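Local coordinates for protein glycoside hydrolase family 31 (Trueperella pyogenes, PDB 5I0F) that probably breaks down cycloalternan, cleaving its glucosidic linkages through a covalent glycosyl-enzyme intermediate on a TIM-barrel domain, at residues W304-M314 against A366-L377. Residues are numbered along the deposited sequence; the frame is centred on the assembly and turned at random.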
loop_
_atom_site.group_PDB
_atom_site.type_symbol
_atom_site.label_atom_id
_atom_site.label_comp_id
_atom_site.label_asym_id
_atom_site.label_seq_id
_atom_site.Cartn_x
_atom_site.Cartn_y
_atom_site.Cartn_z
ATOM N N TRP A 304 -12.131 17.207 -10.176
ATOM C CA TRP A 304 -11.986 18.645 -9.929
ATOM C C TRP A 304 -10.675 19.063 -10.587
ATOM O O TRP A 304 -9.636 19.116 -9.929
ATOM C CB TRP A 304 -11.950 18.945 -8.448
ATOM C CG TRP A 304 -13.158 18.475 -7.715
ATOM C CD1 TRP A 304 -14.384 18.153 -8.235
ATOM C CD2 TRP A 304 -13.269 18.336 -6.315
ATOM N NE1 TRP A 304 -15.237 17.774 -7.236
ATOM C CE2 TRP A 304 -14.574 17.863 -6.041
ATOM C CE3 TRP A 304 -12.386 18.544 -5.251
ATOM C CZ2 TRP A 304 -15.024 17.626 -4.747
ATOM C CZ3 TRP A 304 -12.850 18.294 -3.944
ATOM C CH2 TRP A 304 -14.146 17.836 -3.720
ATOM N N ASN A 305 -10.739 19.329 -11.886
ATOM C CA ASN A 305 -9.532 19.523 -12.689
ATOM C C ASN A 305 -9.373 20.939 -13.243
ATOM O O ASN A 305 -8.615 21.158 -14.189
ATOM C CB ASN A 305 -9.404 18.463 -13.773
ATOM C CG ASN A 305 -10.369 18.658 -14.927
ATOM O OD1 ASN A 305 -11.463 19.213 -14.772
ATOM N ND2 ASN A 305 -9.967 18.185 -16.099
ATOM N N THR A 306 -10.079 21.884 -12.639
ATOM C CA THR A 306 -9.946 23.294 -12.970
ATOM C C THR A 306 -10.103 24.056 -11.687
ATOM O O THR A 306 -10.698 23.552 -10.710
ATOM C CB THR A 306 -11.014 23.823 -13.981
ATOM O OG1 THR A 306 -12.316 23.812 -13.388
ATOM C CG2 THR A 306 -11.044 23.020 -15.249
ATOM N N GLN A 307 -9.602 25.281 -11.701
ATOM C CA GLN A 307 -9.722 26.173 -10.549
ATOM C C GLN A 307 -11.190 26.446 -10.247
ATOM O O GLN A 307 -11.613 26.488 -9.072
ATOM C CB GLN A 307 -8.944 27.470 -10.832
ATOM C CG GLN A 307 -8.717 28.362 -9.619
ATOM C CD GLN A 307 -7.708 29.474 -9.894
ATOM O OE1 GLN A 307 -6.757 29.303 -10.695
ATOM N NE2 GLN A 307 -7.886 30.609 -9.214
ATOM N N SER A 308 -11.974 26.615 -11.312
ATOM C CA SER A 308 -13.411 26.778 -11.182
ATOM C C SER A 308 -14.084 25.601 -10.482
ATOM O O SER A 308 -14.923 25.798 -9.594
ATOM C CB SER A 308 -14.048 26.980 -12.565
ATOM O OG SER A 308 -15.416 27.259 -12.429
ATOM N N LEU A 309 -13.734 24.377 -10.875
ATOM C CA LEU A 309 -14.352 23.197 -10.243
ATOM C C LEU A 309 -13.984 23.049 -8.762
ATOM O O LEU A 309 -14.828 22.673 -7.954
ATOM C CB LEU A 309 -14.032 21.927 -11.015
ATOM C CG LEU A 309 -14.739 21.838 -12.364
ATOM C CD1 LEU A 309 -14.034 20.832 -13.272
ATOM C CD2 LEU A 309 -16.217 21.493 -12.192
ATOM N N VAL A 310 -12.737 23.360 -8.404
ATOM C CA VAL A 310 -12.301 23.277 -7.008
ATOM C C VAL A 310 -13.070 24.303 -6.173
ATOM O O VAL A 310 -13.673 23.966 -5.131
ATOM C CB VAL A 310 -10.779 23.476 -6.842
ATOM C CG1 VAL A 310 -10.413 23.600 -5.372
ATOM C CG2 VAL A 310 -10.007 22.330 -7.489
ATOM N N MET A 311 -13.075 25.537 -6.647
ATOM C CA MET A 311 -13.676 26.616 -5.891
ATOM C C MET A 311 -15.187 26.458 -5.761
ATOM O O MET A 311 -15.733 26.820 -4.728
ATOM C CB MET A 311 -13.305 27.961 -6.505
ATOM C CG MET A 311 -11.828 28.273 -6.391
ATOM S SD MET A 311 -11.185 28.292 -4.701
ATOM C CE MET A 311 -11.928 29.785 -4.063
ATOM N N GLU A 312 -15.848 25.907 -6.783
ATOM C CA GLU A 312 -17.288 25.609 -6.709
ATOM C C GLU A 312 -17.612 24.694 -5.506
ATOM O O GLU A 312 -18.591 24.922 -4.769
ATOM C CB GLU A 312 -17.795 24.973 -8.024
ATOM C CG GLU A 312 -19.214 24.385 -7.953
ATOM C CD GLU A 312 -19.685 23.694 -9.232
ATOM O OE1 GLU A 312 -18.848 23.285 -10.073
ATOM O OE2 GLU A 312 -20.929 23.533 -9.392
ATOM N N GLN A 313 -16.796 23.663 -5.320
ATOM C CA GLN A 313 -16.987 22.741 -4.222
ATOM C C GLN A 313 -16.653 23.344 -2.859
ATOM O O GLN A 313 -17.388 23.107 -1.901
ATOM C CB GLN A 313 -16.206 21.456 -4.468
ATOM C CG GLN A 313 -16.684 20.708 -5.727
ATOM C CD GLN A 313 -18.162 20.399 -5.740
ATOM O OE1 GLN A 313 -18.800 20.157 -4.701
ATOM N NE2 GLN A 313 -18.736 20.438 -6.931
ATOM N N MET A 314 -15.603 24.172 -2.799
ATOM C CA MET A 314 -15.270 24.872 -1.553
ATOM C C MET A 314 -16.382 25.870 -1.189
ATOM O O MET A 314 -16.782 25.955 -0.029
ATOM C CB MET A 314 -13.912 25.564 -1.642
ATOM C CG MET A 314 -12.733 24.629 -1.927
ATOM S SD MET A 314 -12.519 23.352 -0.681
ATOM C CE MET A 314 -13.438 22.005 -1.403
ATOM N N ALA A 366 -7.225 26.494 -17.474
ATOM C CA ALA A 366 -7.835 25.716 -16.412
ATOM C C ALA A 366 -7.513 26.288 -15.031
ATOM O O ALA A 366 -8.349 26.180 -14.122
ATOM C CB ALA A 366 -7.389 24.267 -16.499
ATOM N N TRP A 367 -6.324 26.890 -14.886
ATOM C CA TRP A 367 -5.865 27.486 -13.621
ATOM C C TRP A 367 -5.355 28.930 -13.866
ATOM O O TRP A 367 -4.163 29.143 -14.025
ATOM C CB TRP A 367 -4.761 26.613 -12.970
ATOM C CG TRP A 367 -5.181 25.167 -12.853
ATOM C CD1 TRP A 367 -4.970 24.198 -13.766
ATOM C CD2 TRP A 367 -5.910 24.569 -11.785
ATOM N NE1 TRP A 367 -5.526 23.024 -13.345
ATOM C CE2 TRP A 367 -6.099 23.219 -12.119
ATOM C CE3 TRP A 367 -6.412 25.037 -10.560
ATOM C CZ2 TRP A 367 -6.801 22.334 -11.303
ATOM C CZ3 TRP A 367 -7.077 24.146 -9.732
ATOM C CH2 TRP A 367 -7.281 22.815 -10.111
ATOM N N PRO A 368 -6.273 29.924 -13.888
ATOM C CA PRO A 368 -5.861 31.296 -14.187
ATOM C C PRO A 368 -5.025 31.964 -13.106
ATOM O O PRO A 368 -4.316 32.906 -13.412
ATOM C CB PRO A 368 -7.198 32.041 -14.414
ATOM C CG PRO A 368 -8.204 31.211 -13.730
ATOM C CD PRO A 368 -7.743 29.799 -13.843
ATOM N N ASP A 369 -5.086 31.486 -11.868
ATOM C CA ASP A 369 -4.269 32.074 -10.788
ATOM C C ASP A 369 -4.166 31.069 -9.631
ATOM O O ASP A 369 -4.843 31.203 -8.613
ATOM C CB ASP A 369 -4.925 33.409 -10.366
ATOM C CG ASP A 369 -4.064 34.249 -9.429
ATOM O OD1 ASP A 369 -3.009 33.801 -8.941
ATOM O OD2 ASP A 369 -4.497 35.383 -9.139
ATOM N N PRO A 370 -3.327 30.020 -9.795
ATOM C CA PRO A 370 -3.260 29.025 -8.730
ATOM C C PRO A 370 -2.773 29.622 -7.408
ATOM O O PRO A 370 -3.281 29.253 -6.350
ATOM C CB PRO A 370 -2.296 27.948 -9.286
ATOM C CG PRO A 370 -1.598 28.590 -10.429
ATOM C CD PRO A 370 -2.518 29.646 -10.964
ATOM N N ALA A 371 -1.841 30.571 -7.467
ATOM C CA ALA A 371 -1.383 31.235 -6.247
ATOM C C ALA A 371 -2.555 31.949 -5.559
ATOM O O ALA A 371 -2.649 31.909 -4.349
ATOM C CB ALA A 371 -0.246 32.216 -6.531
ATOM N N GLY A 372 -3.439 32.574 -6.346
ATOM C CA GLY A 372 -4.662 33.221 -5.842
ATOM C C GLY A 372 -5.680 32.269 -5.217
ATOM O O GLY A 372 -6.251 32.561 -4.172
ATOM N N MET A 373 -5.903 31.126 -5.852
ATOM C CA MET A 373 -6.673 30.037 -5.232
ATOM C C MET A 373 -6.134 29.650 -3.846
ATOM O O MET A 373 -6.870 29.652 -2.862
ATOM C CB MET A 373 -6.707 28.820 -6.157
ATOM C CG MET A 373 -7.385 27.620 -5.533
ATOM S SD MET A 373 -7.290 26.219 -6.632
ATOM C CE MET A 373 -5.554 25.771 -6.612
ATOM N N ILE A 374 -4.836 29.386 -3.769
ATOM C CA ILE A 374 -4.235 28.926 -2.517
ATOM C C ILE A 374 -4.327 30.011 -1.427
ATOM O O ILE A 374 -4.698 29.720 -0.296
ATOM C CB ILE A 374 -2.788 28.410 -2.729
ATOM C CG1 ILE A 374 -2.804 27.187 -3.676
ATOM C CG2 ILE A 374 -2.153 28.013 -1.395
ATOM C CD1 ILE A 374 -1.546 26.955 -4.477
ATOM N N ARG A 375 -4.015 31.256 -1.779
ATOM C CA ARG A 375 -4.119 32.354 -0.834
ATOM C C ARG A 375 -5.557 32.468 -0.282
ATOM O O ARG A 375 -5.768 32.606 0.922
ATOM C CB ARG A 375 -3.682 33.671 -1.503
ATOM C CG ARG A 375 -3.772 34.914 -0.634
ATOM C CD ARG A 375 -3.596 36.215 -1.430
ATOM N NE ARG A 375 -4.737 36.429 -2.333
ATOM C CZ ARG A 375 -4.702 36.429 -3.672
ATOM N NH1 ARG A 375 -3.561 36.283 -4.355
ATOM N NH2 ARG A 375 -5.839 36.601 -4.344
ATOM N N GLU A 376 -6.535 32.427 -1.176
ATOM C CA GLU A 376 -7.919 32.580 -0.771
ATOM C C GLU A 376 -8.410 31.394 0.036
ATOM O O GLU A 376 -9.151 31.581 1.001
ATOM C CB GLU A 376 -8.838 32.850 -1.979
ATOM C CG GLU A 376 -8.572 34.188 -2.684
ATOM C CD GLU A 376 -8.620 35.419 -1.772
ATOM O OE1 GLU A 376 -9.565 35.521 -0.955
ATOM O OE2 GLU A 376 -7.719 36.289 -1.890
ATOM N N LEU A 377 -8.008 30.183 -0.344
ATOM C CA LEU A 377 -8.346 29.016 0.469
ATOM C C LEU A 377 -7.693 29.110 1.859
ATOM O O LEU A 377 -8.389 28.903 2.873
ATOM C CB LEU A 377 -8.049 27.724 -0.282
ATOM C CG LEU A 377 -9.014 27.480 -1.455
ATOM C CD1 LEU A 377 -8.641 26.201 -2.157
ATOM C CD2 LEU A 377 -10.479 27.419 -1.074
HETATM O O HOH W 1 -6.013 20.387 -14.640
HETATM O O HOH W 2 -10.855 27.378 -13.959
#
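Q307, in the first turn of helix 307-320, grips the segment leading into helix 370-379 with both its backbone and its amide. Its N donates almost straight to A366 O (2.9 Å, 176°). With CG anti to the backbone N (chi1 -167°) and the chain extended beyond, the side chain reaches across to the start of the other helix. There OE1 takes the N-H of D369 on a lone pair, in the carbonyl plane (3.0 Å), while NE2 makes only a weak bond to D369 O. The indole of W367 lies with one face under the peptide joining T306 to Q307, Q307 N standing 3.4 Å from W367 CE3. V310 CG2 meets the rim of the same ring at CH2 (3.8 Å). A water in the plane of the indole, at its edge, accepts from W367 NE1 and lies within hydrogen-bonding distance of N305 O; a second links S308 N to A366 O. Farther along, the bent M311 chain brings SD to L377 CD2 (3.8 Å) and M373 CG, and M314 CG packs on that same L377 methyl. Both helix starts are capped: T306 OG1 accepts from L309 N, and D369 OD1 from G372 N. F341 meets W367 edge-to-face. Helices 307-314 and 370-377 run nearly parallel (11°, axes 11.3 Å apart at closest approach), two successive helices of the TIM-barrel shell, both packed on strand 326-329: M314 and L377 rest on V327, W367 and M373 on I329.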